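PDB 4JGW: Ral guanine nucleotide dissociation stimulator-like 2 from Mus musculus, which probably acts as a guanine nucleotide exchange factor for small G proteins and binds GTP-loaded Rap1A and H-Ras in vitro. Local coordinates for residues E300-R305 with S341-I346; G258-S263 with V314-S319. One frame throughout, in Å; residues are numbered along the deposited sequence.

Contact 1. Residues E300-R305 with S341-I346; sequences ECRLLR and SSLCQI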
loop_
_atom_site.group_PDB
_atom_site.type_symbol
_atom_site.label_atom_id
_atom_site.label_comp_id
_atom_site.label_asym_id
_atom_site.label_seq_id
_atom_site.Cartn_x
_atom_site.Cartn_y
_atom_site.Cartn_z
ATOM N N GLU A 300 10.143 -8.373 -19.832
ATOM C CA GLU A 300 9.839 -9.622 -19.122
ATOM C C GLU A 300 9.165 -9.373 -17.770
ATOM O O GLU A 300 8.362 -10.191 -17.311
ATOM C CB GLU A 300 11.094 -10.482 -18.947
ATOM C CG GLU A 300 11.712 -10.992 -20.251
ATOM C CD GLU A 300 10.945 -12.148 -20.887
ATOM O OE1 GLU A 300 9.997 -12.679 -20.266
ATOM O OE2 GLU A 300 11.301 -12.529 -22.022
ATOM N N CYS A 301 9.496 -8.245 -17.141
ATOM C CA CYS A 301 8.806 -7.792 -15.930
ATOM C C CYS A 301 7.331 -7.479 -16.207
ATOM O O CYS A 301 6.466 -7.795 -15.392
ATOM C CB CYS A 301 9.499 -6.560 -15.335
ATOM S SG CYS A 301 11.071 -6.888 -14.493
ATOM N N ARG A 302 7.062 -6.864 -17.358
ATOM C CA ARG A 302 5.704 -6.505 -17.767
ATOM C C ARG A 302 4.844 -7.742 -18.010
ATOM O O ARG A 302 3.665 -7.763 -17.649
ATOM C CB ARG A 302 5.736 -5.639 -19.028
ATOM C CG ARG A 302 4.415 -4.948 -19.354
ATOM C CD ARG A 302 4.399 -4.437 -20.785
ATOM N NE ARG A 302 3.624 -5.292 -21.683
ATOM C CZ ARG A 302 4.107 -6.343 -22.339
ATOM N NH1 ARG A 302 5.377 -6.695 -22.202
ATOM N NH2 ARG A 302 3.317 -7.051 -23.133
ATOM N N LEU A 303 5.444 -8.761 -18.623
ATOM C CA LEU A 303 4.768 -10.034 -18.881
ATOM C C LEU A 303 4.425 -10.746 -17.577
ATOM O O LEU A 303 3.438 -11.479 -17.505
ATOM C CB LEU A 303 5.629 -10.936 -19.776
ATOM C CG LEU A 303 5.867 -10.474 -21.220
ATOM C CD1 LEU A 303 7.104 -11.141 -21.814
ATOM C CD2 LEU A 303 4.644 -10.727 -22.102
ATOM N N LEU A 304 5.247 -10.520 -16.553
ATOM C CA LEU A 304 4.989 -11.030 -15.209
ATOM C C LEU A 304 4.088 -10.098 -14.398
ATOM O O LEU A 304 3.756 -10.396 -13.249
ATOM C CB LEU A 304 6.307 -11.252 -14.459
ATOM C CG LEU A 304 7.191 -12.433 -14.866
ATOM C CD1 LEU A 304 8.547 -12.302 -14.204
ATOM C CD2 LEU A 304 6.545 -13.771 -14.517
ATOM N N ARG A 305 3.700 -8.976 -15.006
ATOM C CA ARG A 305 2.871 -7.948 -14.363
ATOM C C ARG A 305 3.548 -7.303 -13.145
ATOM O O ARG A 305 2.878 -6.894 -12.191
ATOM C CB ARG A 305 1.479 -8.490 -14.004
ATOM C CG ARG A 305 0.615 -8.869 -15.204
ATOM C CD ARG A 305 -0.814 -9.194 -14.774
ATOM N NE ARG A 305 -1.483 -8.030 -14.186
ATOM C CZ ARG A 305 -2.698 -8.044 -13.644
ATOM N NH1 ARG A 305 -3.410 -9.165 -13.606
ATOM N NH2 ARG A 305 -3.206 -6.927 -13.138
ATOM N N SER A 341 9.828 2.308 -26.343
ATOM C CA SER A 341 8.810 3.350 -26.515
ATOM C C SER A 341 7.448 2.886 -25.997
ATOM O O SER A 341 6.733 3.647 -25.339
ATOM C CB SER A 341 8.695 3.760 -27.986
ATOM O OG SER A 341 9.918 4.282 -28.470
ATOM N N SER A 342 7.110 1.632 -26.297
ATOM C CA SER A 342 5.878 0.999 -25.830
ATOM C C SER A 342 5.845 0.889 -24.305
ATOM O O SER A 342 4.782 1.008 -23.695
ATOM C CB SER A 342 5.721 -0.386 -26.470
ATOM O OG SER A 342 4.535 -1.029 -26.042
ATOM N N LEU A 343 7.011 0.665 -23.701
ATOM C CA LEU A 343 7.138 0.609 -22.243
ATOM C C LEU A 343 7.066 1.995 -21.610
ATOM O O LEU A 343 6.593 2.143 -20.481
ATOM C CB LEU A 343 8.441 -0.087 -21.833
ATOM C CG LEU A 343 8.543 -1.601 -22.038
ATOM C CD1 LEU A 343 9.990 -2.058 -21.926
ATOM C CD2 LEU A 343 7.655 -2.366 -21.058
ATOM N N CYS A 344 7.540 3.003 -22.340
ATOM C CA CYS A 344 7.497 4.389 -21.880
ATOM C C CYS A 344 6.072 4.942 -21.838
ATOM O O CYS A 344 5.743 5.750 -20.970
ATOM C CB CYS A 344 8.385 5.277 -22.757
ATOM S SG CYS A 344 10.161 5.024 -22.519
ATOM N N GLN A 345 5.233 4.493 -22.770
ATOM C CA GLN A 345 3.849 4.968 -22.866
ATOM C C GLN A 345 2.913 4.377 -21.804
ATOM O O GLN A 345 1.803 4.877 -21.607
ATOM C CB GLN A 345 3.285 4.738 -24.274
ATOM C CG GLN A 345 3.931 5.599 -25.365
ATOM C CD GLN A 345 3.791 7.097 -25.115
ATOM O OE1 GLN A 345 2.709 7.592 -24.785
ATOM N NE2 GLN A 345 4.890 7.826 -25.280
ATOM N N ILE A 346 3.364 3.320 -21.127
ATOM C CA ILE A 346 2.617 2.724 -20.015
ATOM C C ILE A 346 2.606 3.675 -18.815
ATOM O O ILE A 346 1.608 3.777 -18.099
ATOM C CB ILE A 346 3.191 1.339 -19.605
ATOM C CG1 ILE A 346 3.121 0.360 -20.781
ATOM C CG2 ILE A 346 2.443 0.764 -18.399
ATOM C CD1 ILE A 346 3.978 -0.880 -20.604
#
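Leu343 and Ile346, three residues apart on 341-346, both reach the aliphatic part of Arg302, and this one arginine side chain makes the whole contact from the 300-305 side. The backbones stay well apart: the nearest pair of CA atoms, those of Arg302 and Leu343, lie 8.5 Å from each other, and side chains span the gap between the last turn of helix 284-303 and 341-346. Leu343, which is buried, also packs on Ala298 and Glu299, one turn or so earlier on helix 284-303. Its methyl CD2 comes to 3.9 Å from Arg302 CD, the leucine lying at a slant to the arginine chain. Ile346 follows about a turn later and points its terminal methyl at the same carbon, with CD1 3.6 Å from Arg302 CD and the two side chains at about a right angle. Beyond the contact, Ile346 touches Ser356 and Leu359. Arg302 leaves its helix with CG opposite the main-chain nitrogen (chi1 -167°), which carries CD out toward the two methyls; a bend at chi3 (102°) then turns the guanidinium aside, and its NH1 forms a salt bridge with Glu299. Just past this residue the helix closes in a Schellman motif, where Arg305 has positive phi and its N-H bonds to Arg302 O, with N to O 2.9 Å. The chemistry is thus divided along one side chain: CD gives the two hydrophobic residues an apolar surface, while the charge is paired within its own helix, so 300-305 and 341-346 are held to each other by van der Waals contact.

Contact 2. Residues G258-S263 with V314-S319; sequences GAVVSS and VSALQS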
loop_
_atom_site.group_PDB
_atom_site.type_symbol
_atom_site.label_atom_id
_atom_site.label_comp_id
_atom_site.label_asym_id
_atom_site.label_seq_id
_atom_site.Cartn_x
_atom_site.Cartn_y
_atom_site.Cartn_z
ATOM N N GLY A 258 18.927 1.987 -9.850
ATOM C CA GLY A 258 20.355 2.236 -9.683
ATOM C C GLY A 258 21.206 1.226 -10.430
ATOM O O GLY A 258 22.200 1.589 -11.059
ATOM N N ALA A 259 20.805 -0.043 -10.364
ATOM C CA ALA A 259 21.499 -1.123 -11.067
ATOM C C ALA A 259 21.533 -0.899 -12.578
ATOM O O ALA A 259 22.555 -1.151 -13.220
ATOM C CB ALA A 259 20.868 -2.464 -10.742
ATOM N N VAL A 260 20.418 -0.420 -13.132
ATOM C CA VAL A 260 20.308 -0.145 -14.569
ATOM C C VAL A 260 21.260 0.978 -14.982
ATOM O O VAL A 260 22.041 0.820 -15.921
ATOM C CB VAL A 260 18.855 0.210 -14.991
ATOM C CG1 VAL A 260 18.778 0.478 -16.488
ATOM C CG2 VAL A 260 17.891 -0.903 -14.612
ATOM N N VAL A 261 21.188 2.103 -14.271
ATOM C CA VAL A 261 22.066 3.250 -14.510
ATOM C C VAL A 261 23.538 2.830 -14.408
ATOM O O VAL A 261 24.339 3.124 -15.297
ATOM C CB VAL A 261 21.762 4.413 -13.524
ATOM C CG1 VAL A 261 22.804 5.517 -13.637
ATOM C CG2 VAL A 261 20.363 4.977 -13.767
ATOM N N SER A 262 23.863 2.117 -13.331
ATOM C CA SER A 262 25.224 1.670 -13.039
ATOM C C SER A 262 25.808 0.753 -14.123
ATOM O O SER A 262 26.943 0.958 -14.566
ATOM C CB SER A 262 25.259 0.982 -11.670
ATOM O OG SER A 262 26.560 0.536 -11.340
ATOM N N SER A 263 25.028 -0.238 -14.555
ATOM C CA SER A 263 25.500 -1.228 -15.530
ATOM C C SER A 263 25.645 -0.654 -16.935
ATOM O O SER A 263 26.611 -0.963 -17.635
ATOM C CB SER A 263 24.597 -2.464 -15.548
ATOM O OG SER A 263 23.407 -2.230 -16.270
ATOM N N VAL A 314 12.525 1.488 -16.720
ATOM C CA VAL A 314 12.170 2.491 -17.725
ATOM C C VAL A 314 12.539 3.922 -17.294
ATOM O O VAL A 314 13.015 4.708 -18.115
ATOM C CB VAL A 314 10.679 2.374 -18.173
ATOM C CG1 VAL A 314 9.739 3.094 -17.213
ATOM C CG2 VAL A 314 10.495 2.903 -19.585
ATOM N N SER A 315 12.342 4.245 -16.014
ATOM C CA SER A 315 12.683 5.572 -15.497
ATOM C C SER A 315 14.196 5.764 -15.430
ATOM O O SER A 315 14.698 6.868 -15.649
ATOM C CB SER A 315 12.046 5.824 -14.128
ATOM O OG SER A 315 12.577 4.961 -13.137
ATOM N N ALA A 316 14.908 4.679 -15.129
ATOM C CA ALA A 316 16.369 4.671 -15.145
ATOM C C ALA A 316 16.915 4.910 -16.553
ATOM O O ALA A 316 17.901 5.623 -16.725
ATOM C CB ALA A 316 16.896 3.364 -14.584
ATOM N N LEU A 317 16.265 4.315 -17.552
ATOM C CA LEU A 317 16.678 4.461 -18.947
ATOM C C LEU A 317 16.274 5.807 -19.559
ATOM O O LEU A 317 16.871 6.246 -20.546
ATOM C CB LEU A 317 16.140 3.304 -19.797
ATOM C CG LEU A 317 16.738 1.906 -19.589
ATOM C CD1 LEU A 317 16.008 0.886 -20.449
ATOM C CD2 LEU A 317 18.230 1.876 -19.888
ATOM N N GLN A 318 15.263 6.449 -18.970
ATOM C CA GLN A 318 14.813 7.778 -19.395
ATOM C C GLN A 318 15.570 8.884 -18.665
ATOM O O GLN A 318 15.512 10.054 -19.057
ATOM C CB GLN A 318 13.312 7.942 -19.146
ATOM C CG GLN A 318 12.416 7.215 -20.138
ATOM C CD GLN A 318 10.942 7.323 -19.777
ATOM O OE1 GLN A 318 10.560 7.152 -18.617
ATOM N NE2 GLN A 318 10.110 7.606 -20.771
ATOM N N SER A 319 16.272 8.495 -17.601
ATOM C CA SER A 319 17.033 9.405 -16.749
ATOM C C SER A 319 18.099 10.171 -17.536
ATOM O O SER A 319 18.653 9.652 -18.511
ATOM C CB SER A 319 17.687 8.611 -15.616
ATOM O OG SER A 319 18.157 9.460 -14.590
#
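Val260 and Ala316 meet where two helices of the catalytic RasGEF (CDC25-homology) domain, 244-264 and 307-318, pack side by side in its all-helical core. The short axes run in broadly the same direction, crossing at -38° with a closest approach of 8.5 Å; with only a methyl on Ala316, its CA comes to 5.9 Å from Val261 CA. The apolar contacts centre on the Ala316 methyl: CB lies 3.7 Å from Val260 CB, and Val261 CG2 reaches the same methyl from the next position along the helix. Beside this pair, Val260 crosses Leu317 at about a right angle, its CG1 3.7 Å from Leu317 CD2; chi1 of -180° swings CG1 away from the backbone N and beside the carbonyl carbon, into the interface. Trp294 packs on Val260, Leu291 and Ile295 on Leu317, so helix 284-303 continues the apolar layer, and Ile322 touches both Val261 and Leu317. Two serines of 258-263 find partners outside the two segments: Ser262 OG bonds to Ala267 O, and Ser263 OG accepts the N-H of Trp294 NE1. The one main-chain atom drawn into the side-chain packing is Ala316 O, 3.9 Å from Val261 CG2.

Overall arrangement
Both contacts belong to the RasGEF domain, on the same side of the chain's centre, with their own centres about 15 Å apart. Along the chain their segments alternate: 258-263, 300-305, 314-319, then 341-346, so the two connections interlace. Helix 307-318, directly after helix 284-303, supplies one side of contact 2 and also adjoins contact 1, where Val314 CG2 lies 3.6 Å from Cys344 SG. The packing thus runs from helix 244-264 through helix 307-318 to helix 334-344, and helix 284-303 touches all three. Contact 2 is buried, contact 1 only partly so; each joins helices that are not neighbours in the chain, and their interlaced order ties four helices of the exchange-factor domain together.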